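Local coordinates for protein Poly(A) RNA polymerase GLD2 (Rattus norvegicus, PDB 6LBK) that is a poly(A) RNA polymerase that probably extends selected cytoplasmic mRNAs with AMP from ATP and adds a single nucleotide to certain microRNAs, at residues N198-L203 with P243-L248; H213-I216 with S220-T223; L229-L234 with I326-P331. The protein carries 1 engineered substitution. All coordinates share one frame; numbering follows the deposited sequence.

Interaction 1 of 3, residues N198-L203 with P243-L248; sequences NRVRPL and PILPSL
Val200 and Ile244 mark the closest backbone approach, their CA atoms 8.7 Å apart; here the first turn of the helix that runs on to residue 213 faces an irregular loop, so the gap is bridged by side chains alone. Two neighbouring pairs do this. In the apolar pair, Val200 and Leu245 reach toward each other tip to tip, and Val200 CG2 sits 3.6 Å from Leu245 CD1 and 3.9 Å from Leu245 CD2, close to both prongs of the fork. With chi1 at 175°, Val200 CG1 lies anti to the backbone N and is directed to Leu234, while CG2, beside the N, faces Leu245. In the second pair, Ile244 crosses the Arg199 side chain at about a right angle. Ile244 CD1 rests over one guanidinium face, 3.7 Å above the plane and offset toward its rim, with Arg199 NH1 3.8 Å away. The guanidinium is held by other residues: Arg199 NH2 forms a salt bridge with Glu197 and a hydrogen bond with Asn279 O, while Arg199 NH1 is hydrogen-bonded to Ser281 O. Leu234 of helix 226-239 also packs on Leu245. This is interior packing between the beginning of one helix and the loop after helix 226-239 in the helical part of a Cid1-type nucleotidyltransferase.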
loop_
_atom_site.group_PDB
_atom_site.type_symbol
_atom_site.label_atom_id
_atom_site.label_comp_id
_atom_site.label_asym_id
_atom_site.label_seq_id
_atom_site.Cartn_x
_atom_site.Cartn_y
_atom_site.Cartn_z
ATOM N N ASN A 198 -17.091 -2.701 1.370
ATOM C CA ASN A 198 -16.960 -3.115 -0.026
ATOM C C ASN A 198 -16.451 -2.022 -0.956
ATOM O O ASN A 198 -16.058 -2.350 -2.081
ATOM C CB ASN A 198 -18.293 -3.649 -0.559
ATOM C CG ASN A 198 -19.488 -2.788 -0.155
ATOM O OD1 ASN A 198 -19.390 -1.564 -0.078
ATOM N ND2 ASN A 198 -20.636 -3.430 0.055
ATOM N N ARG A 199 -16.455 -0.752 -0.535
ATOM C CA ARG A 199 -15.978 0.343 -1.373
ATOM C C ARG A 199 -14.502 0.629 -1.200
ATOM O O ARG A 199 -13.914 1.300 -2.058
ATOM C CB ARG A 199 -16.774 1.629 -1.092
ATOM C CG ARG A 199 -18.198 1.603 -1.602
ATOM C CD ARG A 199 -19.002 2.785 -1.110
ATOM N NE ARG A 199 -19.353 2.596 0.293
ATOM C CZ ARG A 199 -20.054 3.454 1.032
ATOM N NH1 ARG A 199 -20.501 4.591 0.509
ATOM N NH2 ARG A 199 -20.307 3.172 2.303
ATOM N N VAL A 200 -13.891 0.173 -0.107
ATOM C CA VAL A 200 -12.499 0.540 0.154
ATOM C C VAL A 200 -11.589 0.001 -0.942
ATOM O O VAL A 200 -10.703 0.709 -1.431
ATOM C CB VAL A 200 -12.058 0.057 1.543
ATOM C CG1 VAL A 200 -10.592 0.349 1.725
ATOM C CG2 VAL A 200 -12.892 0.742 2.649
ATOM N N ARG A 201 -11.799 -1.254 -1.365
ATOM C CA ARG A 201 -10.880 -1.842 -2.342
ATOM C C ARG A 201 -11.055 -1.266 -3.744
ATOM O O ARG A 201 -10.033 -0.932 -4.375
ATOM C CB ARG A 201 -10.996 -3.371 -2.332
ATOM C CG ARG A 201 -10.216 -4.007 -1.153
ATOM C CD ARG A 201 -10.483 -5.523 -1.000
ATOM N NE ARG A 201 -9.795 -6.303 -2.031
ATOM C CZ ARG A 201 -10.401 -7.059 -2.941
ATOM N NH1 ARG A 201 -11.722 -7.172 -2.952
ATOM N NH2 ARG A 201 -9.687 -7.710 -3.846
ATOM N N PRO A 202 -12.280 -1.113 -4.297
ATOM C CA PRO A 202 -12.395 -0.448 -5.613
ATOM C C PRO A 202 -11.831 0.961 -5.636
ATOM O O PRO A 202 -11.164 1.361 -6.607
ATOM C CB PRO A 202 -13.910 -0.451 -5.880
ATOM C CG PRO A 202 -14.425 -1.610 -5.096
ATOM C CD PRO A 202 -13.582 -1.643 -3.847
ATOM N N LEU A 203 -12.061 1.723 -4.569
ATOM C CA LEU A 203 -11.574 3.091 -4.543
ATOM C C LEU A 203 -10.062 3.115 -4.499
ATOM O O LEU A 203 -9.414 3.851 -5.250
ATOM C CB LEU A 203 -12.132 3.819 -3.329
ATOM C CG LEU A 203 -11.825 5.308 -3.440
ATOM C CD1 LEU A 203 -12.848 5.959 -4.453
ATOM C CD2 LEU A 203 -11.758 6.053 -2.101
ATOM N N PRO A 243 -18.708 8.778 8.762
ATOM C CA PRO A 243 -17.480 8.140 8.267
ATOM C C PRO A 243 -17.722 6.741 7.726
ATOM O O PRO A 243 -18.597 6.010 8.192
ATOM C CB PRO A 243 -16.579 8.110 9.507
ATOM C CG PRO A 243 -17.542 8.078 10.649
ATOM C CD PRO A 243 -18.775 8.805 10.238
ATOM N N ILE A 244 -16.920 6.384 6.722
ATOM C CA ILE A 244 -16.949 5.057 6.111
ATOM C C ILE A 244 -16.009 4.049 6.788
ATOM O O ILE A 244 -16.261 2.833 6.717
ATOM C CB ILE A 244 -16.605 5.193 4.609
ATOM C CG1 ILE A 244 -17.768 5.755 3.817
ATOM C CG2 ILE A 244 -16.094 3.897 3.987
ATOM C CD1 ILE A 244 -17.421 5.963 2.367
ATOM N N LEU A 245 -14.988 4.513 7.510
ATOM C CA LEU A 245 -14.092 3.598 8.214
ATOM C C LEU A 245 -13.815 4.158 9.607
ATOM O O LEU A 245 -13.624 5.377 9.768
ATOM C CB LEU A 245 -12.764 3.354 7.463
ATOM C CG LEU A 245 -12.818 2.476 6.196
ATOM C CD1 LEU A 245 -11.435 2.273 5.573
ATOM C CD2 LEU A 245 -13.530 1.116 6.439
ATOM N N PRO A 246 -13.798 3.299 10.627
ATOM C CA PRO A 246 -13.439 3.756 11.969
ATOM C C PRO A 246 -11.944 3.694 12.128
ATOM O O PRO A 246 -11.224 3.666 11.122
ATOM C CB PRO A 246 -14.143 2.745 12.870
ATOM C CG PRO A 246 -14.038 1.477 12.089
ATOM C CD PRO A 246 -14.142 1.867 10.623
ATOM N N SER A 247 -11.458 3.692 13.365
ATOM C CA SER A 247 -10.068 3.350 13.641
ATOM C C SER A 247 -10.006 1.920 14.157
ATOM O O SER A 247 -10.588 1.618 15.203
ATOM C CB SER A 247 -9.435 4.300 14.651
ATOM O OG SER A 247 -8.138 3.833 14.996
ATOM N N LEU A 248 -9.336 1.032 13.410
ATOM C CA LEU A 248 -9.234 -0.356 13.858
ATOM C C LEU A 248 -8.373 -0.478 15.116
ATOM O O LEU A 248 -8.680 -1.281 16.002
ATOM C CB LEU A 248 -8.673 -1.243 12.741
ATOM C CG LEU A 248 -9.545 -1.597 11.534
ATOM C CD1 LEU A 248 -8.711 -2.292 10.474
ATOM C CD2 LEU A 248 -10.735 -2.453 11.937
#

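Interaction 2 of 3, residues H213-I216 with S220-T223; sequences HHEI and SRGT
Glu215 and Ile216 meet Arg221 and Thr223 where a Schellman motif ends helix 200-213 and the chain turns toward helix 226-239. The motif is defined by the bonds from Ile216 N to Ala211 O and from Glu215 N to Ser212 O, with Glu215 as the C-prime residue at a positive phi of 60°. Across the loop, the CA atoms of Ile216 and Thr223 lie 5.0 Å apart. Thr223 points its side chain at the backbone of this helix end: Thr223 CB packs tightly against Ile216 O at 3.1 Å, and Thr223 CG2 lies 3.9 Å from Glu215 O. With chi1 at 53°, Thr223 OG1 stands between its own backbone N and carbonyl carbon, 3.2 Å from Ile216 O, and it is hydrogen-bonded to Asp218 N within the loop. Ile216 directs the end of its side chain elsewhere, onto Trp210 and Ala211 of its own preceding helix and Ile350 of helix 344-363. At the surface, Glu215 and Arg221 have opposite charges but stop short of a salt bridge. Glu215 OE1 is 4.1 Å from Arg221 NE, at the guanidinium edge and near its plane, with carboxylate and guanidinium planes 76° apart. Both residues are exposed and the gap is wide, so the attraction is probably weak; Arg221 also touches a crystal neighbour, which may influence its position. Gly222 has a positive phi at which a CB would press against Arg221 O, which suits a glycine, and a backbone hydrogen bond joins Ile216 to Leu224. Together these features describe a short connection between two consecutive helices, folding back on a Schellman-terminated helix end.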
loop_
_atom_site.group_PDB
_atom_site.type_symbol
_atom_site.label_atom_id
_atom_site.label_comp_id
_atom_site.label_asym_id
_atom_site.label_seq_id
_atom_site.Cartn_x
_atom_site.Cartn_y
_atom_site.Cartn_z
ATOM N N HIS A 213 -0.653 6.375 -13.220
ATOM C CA HIS A 213 -0.741 6.871 -14.582
ATOM C C HIS A 213 -0.132 8.253 -14.682
ATOM O O HIS A 213 0.539 8.560 -15.672
ATOM C CB HIS A 213 -2.187 6.895 -15.063
ATOM C CG HIS A 213 -2.367 7.642 -16.347
ATOM N ND1 HIS A 213 -1.902 7.167 -17.556
ATOM C CD2 HIS A 213 -2.911 8.856 -16.603
ATOM C CE1 HIS A 213 -2.174 8.045 -18.504
ATOM N NE2 HIS A 213 -2.787 9.078 -17.954
ATOM N N HIS A 214 -0.278 9.068 -13.633
ATOM C CA HIS A 214 0.200 10.441 -13.664
ATOM C C HIS A 214 1.613 10.584 -13.131
ATOM O O HIS A 214 2.023 11.704 -12.802
ATOM C CB HIS A 214 -0.747 11.368 -12.897
ATOM C CG HIS A 214 -2.103 11.472 -13.513
ATOM N ND1 HIS A 214 -2.345 12.223 -14.645
ATOM C CD2 HIS A 214 -3.289 10.921 -13.166
ATOM C CE1 HIS A 214 -3.620 12.122 -14.974
ATOM N NE2 HIS A 214 -4.217 11.345 -14.086
ATOM N N GLU A 215 2.353 9.475 -13.014
ATOM C CA GLU A 215 3.779 9.505 -12.674
ATOM C C GLU A 215 4.013 10.168 -11.327
ATOM O O GLU A 215 5.021 10.844 -11.133
ATOM C CB GLU A 215 4.598 10.215 -13.770
ATOM C CG GLU A 215 5.714 9.383 -14.402
ATOM C CD GLU A 215 6.482 8.508 -13.411
ATOM O OE1 GLU A 215 6.933 9.017 -12.356
ATOM O OE2 GLU A 215 6.589 7.286 -13.659
ATOM N N ILE A 216 3.086 9.982 -10.380
ATOM C CA ILE A 216 3.250 10.455 -9.010
ATOM C C ILE A 216 3.206 9.322 -8.005
ATOM O O ILE A 216 3.135 9.569 -6.803
ATOM C CB ILE A 216 2.189 11.514 -8.648
ATOM C CG1 ILE A 216 0.803 10.864 -8.518
ATOM C CG2 ILE A 216 2.159 12.606 -9.698
ATOM C CD1 ILE A 216 -0.348 11.876 -8.360
ATOM N N SER A 220 10.612 5.950 -5.195
ATOM C CA SER A 220 12.000 5.939 -5.656
ATOM C C SER A 220 12.272 7.101 -6.597
ATOM O O SER A 220 13.427 7.512 -6.744
ATOM C CB SER A 220 12.341 4.632 -6.372
ATOM O OG SER A 220 11.713 4.572 -7.641
ATOM N N ARG A 221 11.232 7.620 -7.256
ATOM C CA ARG A 221 11.362 8.733 -8.185
ATOM C C ARG A 221 10.932 10.068 -7.574
ATOM O O ARG A 221 10.751 11.040 -8.309
ATOM C CB ARG A 221 10.563 8.451 -9.455
ATOM C CG ARG A 221 11.108 7.257 -10.223
ATOM C CD ARG A 221 10.697 7.265 -11.675
ATOM N NE ARG A 221 11.001 8.572 -12.250
ATOM C CZ ARG A 221 12.226 8.957 -12.602
ATOM N NH1 ARG A 221 12.423 10.166 -13.110
ATOM N NH2 ARG A 221 13.259 8.137 -12.442
ATOM N N GLY A 222 10.733 10.128 -6.255
ATOM C CA GLY A 222 10.446 11.369 -5.561
ATOM C C GLY A 222 8.997 11.640 -5.173
ATOM O O GLY A 222 8.748 12.632 -4.479
ATOM N N THR A 223 8.038 10.786 -5.568
ATOM C CA THR A 223 6.607 11.015 -5.385
ATOM C C THR A 223 6.010 10.099 -4.307
ATOM O O THR A 223 6.718 9.656 -3.397
ATOM C CB THR A 223 5.918 10.876 -6.747
ATOM O OG1 THR A 223 6.268 9.621 -7.359
ATOM C CG2 THR A 223 6.282 12.047 -7.669
#

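Interaction 3 of 3, residues L229-L234 with I326-P331; sequences LVLMVL and ICVEEP
Leu231 of helix 226-239 packs on Val328, Glu329 O and Pro331 in a largely apolar, buried helix-to-strand contact near the middle of the molecule. The CA atoms of Leu231 and Val328 lie 7.5 Å apart, and no hydrogen bond joins the two segments. Both side chains point across the interface and meet at a slant. Val328 uses one branch, CG1, which lies 3.6 Å from Leu231 CD1 and 3.7 Å from Leu231 CB, so this methyl touches both root and end of the leucine. It is placed anti to the backbone N of Val328 (chi1 -173°). Val328 and Glu329 form a short, weakly bonded strand at the edge of a three-stranded sheet within the PAP-associated region, running parallel to strand 303-306; the helix covers it with Leu231, while Met232 touches Ile305 of that neighbouring strand. Leu231 CD1 extends the contact along the chain, approaching Glu329 O at 3.9 Å and the ring carbon Pro331 CD at 4.2 Å. Glu329 points its side chain away from the helix, and its OE2 is hydrogen-bonded to Ser306 OG. The next carboxylate, Glu330, also starts away from the helix, yet its OE2 is hydrogen-bonded to Tyr227 OH and Asn186 ND2.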
loop_
_atom_site.group_PDB
_atom_site.type_symbol
_atom_site.label_atom_id
_atom_site.label_comp_id
_atom_site.label_asym_id
_atom_site.label_seq_id
_atom_site.Cartn_x
_atom_site.Cartn_y
_atom_site.Cartn_z
ATOM N N LEU A 229 -0.392 6.523 -0.261
ATOM C CA LEU A 229 -1.703 6.689 -0.883
ATOM C C LEU A 229 -2.768 5.900 -0.145
ATOM O O LEU A 229 -3.865 6.405 0.092
ATOM C CB LEU A 229 -1.668 6.252 -2.342
ATOM C CG LEU A 229 -1.370 7.236 -3.443
ATOM C CD1 LEU A 229 -1.384 6.421 -4.685
ATOM C CD2 LEU A 229 -2.447 8.309 -3.496
ATOM N N VAL A 230 -2.507 4.618 0.109
ATOM C CA VAL A 230 -3.461 3.769 0.817
ATOM C C VAL A 230 -3.831 4.397 2.132
ATOM O O VAL A 230 -4.993 4.387 2.531
ATOM C CB VAL A 230 -2.898 2.342 1.022
ATOM C CG1 VAL A 230 -3.877 1.522 1.828
ATOM C CG2 VAL A 230 -2.668 1.667 -0.318
ATOM N N LEU A 231 -2.853 4.930 2.840
ATOM C CA LEU A 231 -3.144 5.579 4.111
ATOM C C LEU A 231 -3.937 6.850 3.888
ATOM O O LEU A 231 -4.740 7.224 4.737
ATOM C CB LEU A 231 -1.839 5.874 4.873
ATOM C CG LEU A 231 -0.983 4.710 5.424
ATOM C CD1 LEU A 231 0.249 5.204 6.203
ATOM C CD2 LEU A 231 -1.773 3.745 6.290
ATOM N N MET A 232 -3.764 7.504 2.735
ATOM C CA MET A 232 -4.487 8.741 2.470
ATOM C C MET A 232 -5.945 8.466 2.099
ATOM O O MET A 232 -6.856 9.173 2.553
ATOM C CB MET A 232 -3.787 9.509 1.365
ATOM C CG MET A 232 -2.532 10.248 1.806
ATOM S SD MET A 232 -1.517 10.720 0.367
ATOM C CE MET A 232 -2.578 11.832 -0.528
ATOM N N VAL A 233 -6.171 7.452 1.254
ATOM C CA VAL A 233 -7.526 6.968 0.986
ATOM C C VAL A 233 -8.210 6.580 2.287
ATOM O O VAL A 233 -9.341 6.993 2.545
ATOM C CB VAL A 233 -7.501 5.785 0.001
ATOM C CG1 VAL A 233 -8.892 5.303 -0.278
ATOM C CG2 VAL A 233 -6.833 6.149 -1.281
ATOM N N LEU A 234 -7.555 5.737 3.109
ATOM C CA LEU A 234 -8.168 5.318 4.374
ATOM C C LEU A 234 -8.440 6.513 5.289
ATOM O O LEU A 234 -9.482 6.565 5.949
ATOM C CB LEU A 234 -7.307 4.271 5.101
ATOM C CG LEU A 234 -6.957 2.897 4.491
ATOM C CD1 LEU A 234 -6.255 2.057 5.513
ATOM C CD2 LEU A 234 -8.190 2.132 3.995
ATOM N N ILE A 326 5.044 16.494 2.943
ATOM C CA ILE A 326 3.904 15.626 3.185
ATOM C C ILE A 326 4.237 14.778 4.407
ATOM O O ILE A 326 5.364 14.278 4.531
ATOM C CB ILE A 326 3.591 14.754 1.950
ATOM C CG1 ILE A 326 3.403 15.631 0.712
ATOM C CG2 ILE A 326 2.318 13.912 2.144
ATOM C CD1 ILE A 326 2.953 14.877 -0.498
ATOM N N CYS A 327 3.289 14.696 5.344
ATOM C CA CYS A 327 3.459 13.985 6.616
ATOM C C CYS A 327 2.336 12.964 6.803
ATOM O O CYS A 327 1.218 13.337 7.158
ATOM C CB CYS A 327 3.486 14.954 7.785
ATOM S SG CYS A 327 4.862 16.083 7.776
ATOM N N VAL A 328 2.630 11.685 6.595
ATOM C CA VAL A 328 1.699 10.588 6.861
ATOM C C VAL A 328 2.298 9.693 7.961
ATOM O O VAL A 328 3.419 9.200 7.818
ATOM C CB VAL A 328 1.414 9.785 5.587
ATOM C CG1 VAL A 328 0.322 8.771 5.829
ATOM C CG2 VAL A 328 1.088 10.713 4.444
ATOM N N GLU A 329 1.590 9.545 9.084
ATOM C CA GLU A 329 2.104 8.792 10.225
ATOM C C GLU A 329 1.963 7.289 9.977
ATOM O O GLU A 329 0.857 6.795 9.740
ATOM C CB GLU A 329 1.374 9.180 11.510
ATOM C CG GLU A 329 1.910 8.500 12.776
ATOM C CD GLU A 329 1.000 8.667 14.011
ATOM O OE1 GLU A 329 1.511 9.016 15.107
ATOM O OE2 GLU A 329 -0.224 8.436 13.898
ATOM N N GLU A 330 3.076 6.558 10.004
ATOM C CA GLU A 330 2.966 5.107 10.016
ATOM C C GLU A 330 2.149 4.719 11.252
ATOM O O GLU A 330 2.328 5.320 12.313
ATOM C CB GLU A 330 4.363 4.467 10.022
ATOM C CG GLU A 330 4.545 3.173 9.220
ATOM C CD GLU A 330 3.913 1.910 9.846
ATOM O OE1 GLU A 330 3.843 1.821 11.092
ATOM O OE2 GLU A 330 3.488 1.000 9.081
ATOM N N PRO A 331 1.180 3.802 11.132
ATOM C CA PRO A 331 0.313 3.502 12.291
ATOM C C PRO A 331 0.977 2.677 13.395
ATOM O O PRO A 331 0.538 2.778 14.551
ATOM C CB PRO A 331 -0.882 2.762 11.673
ATOM C CG PRO A 331 -0.429 2.303 10.362
ATOM C CD PRO A 331 0.688 3.191 9.893
#

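Overall arrangement
Helices 200-213 and 226-239, consecutive in the chain, connect the three sites. Interactions 1 and 3 touch, with centres 14 Å apart: Leu203 CD2 lies 3.5 Å from Val233 CG1, and Leu245 CD1 is 3.6 Å from Leu234 CD2. On helix 226-239, Leu231 meets the strand of interaction 3, Val233 on another side meets Leu203, and Leu234, one turn on from Leu231, meets Val200 and Leu245. Interaction 2 sits in the turn between the two helices; its centre is about 25 Å from that of interaction 1 and 16 Å from that of interaction 3, and its nearest atoms stay about 12 Å and about 6 Å from them. All three lie away from Asp109 and Asp111, which are inferred to bind the catalytic magnesium.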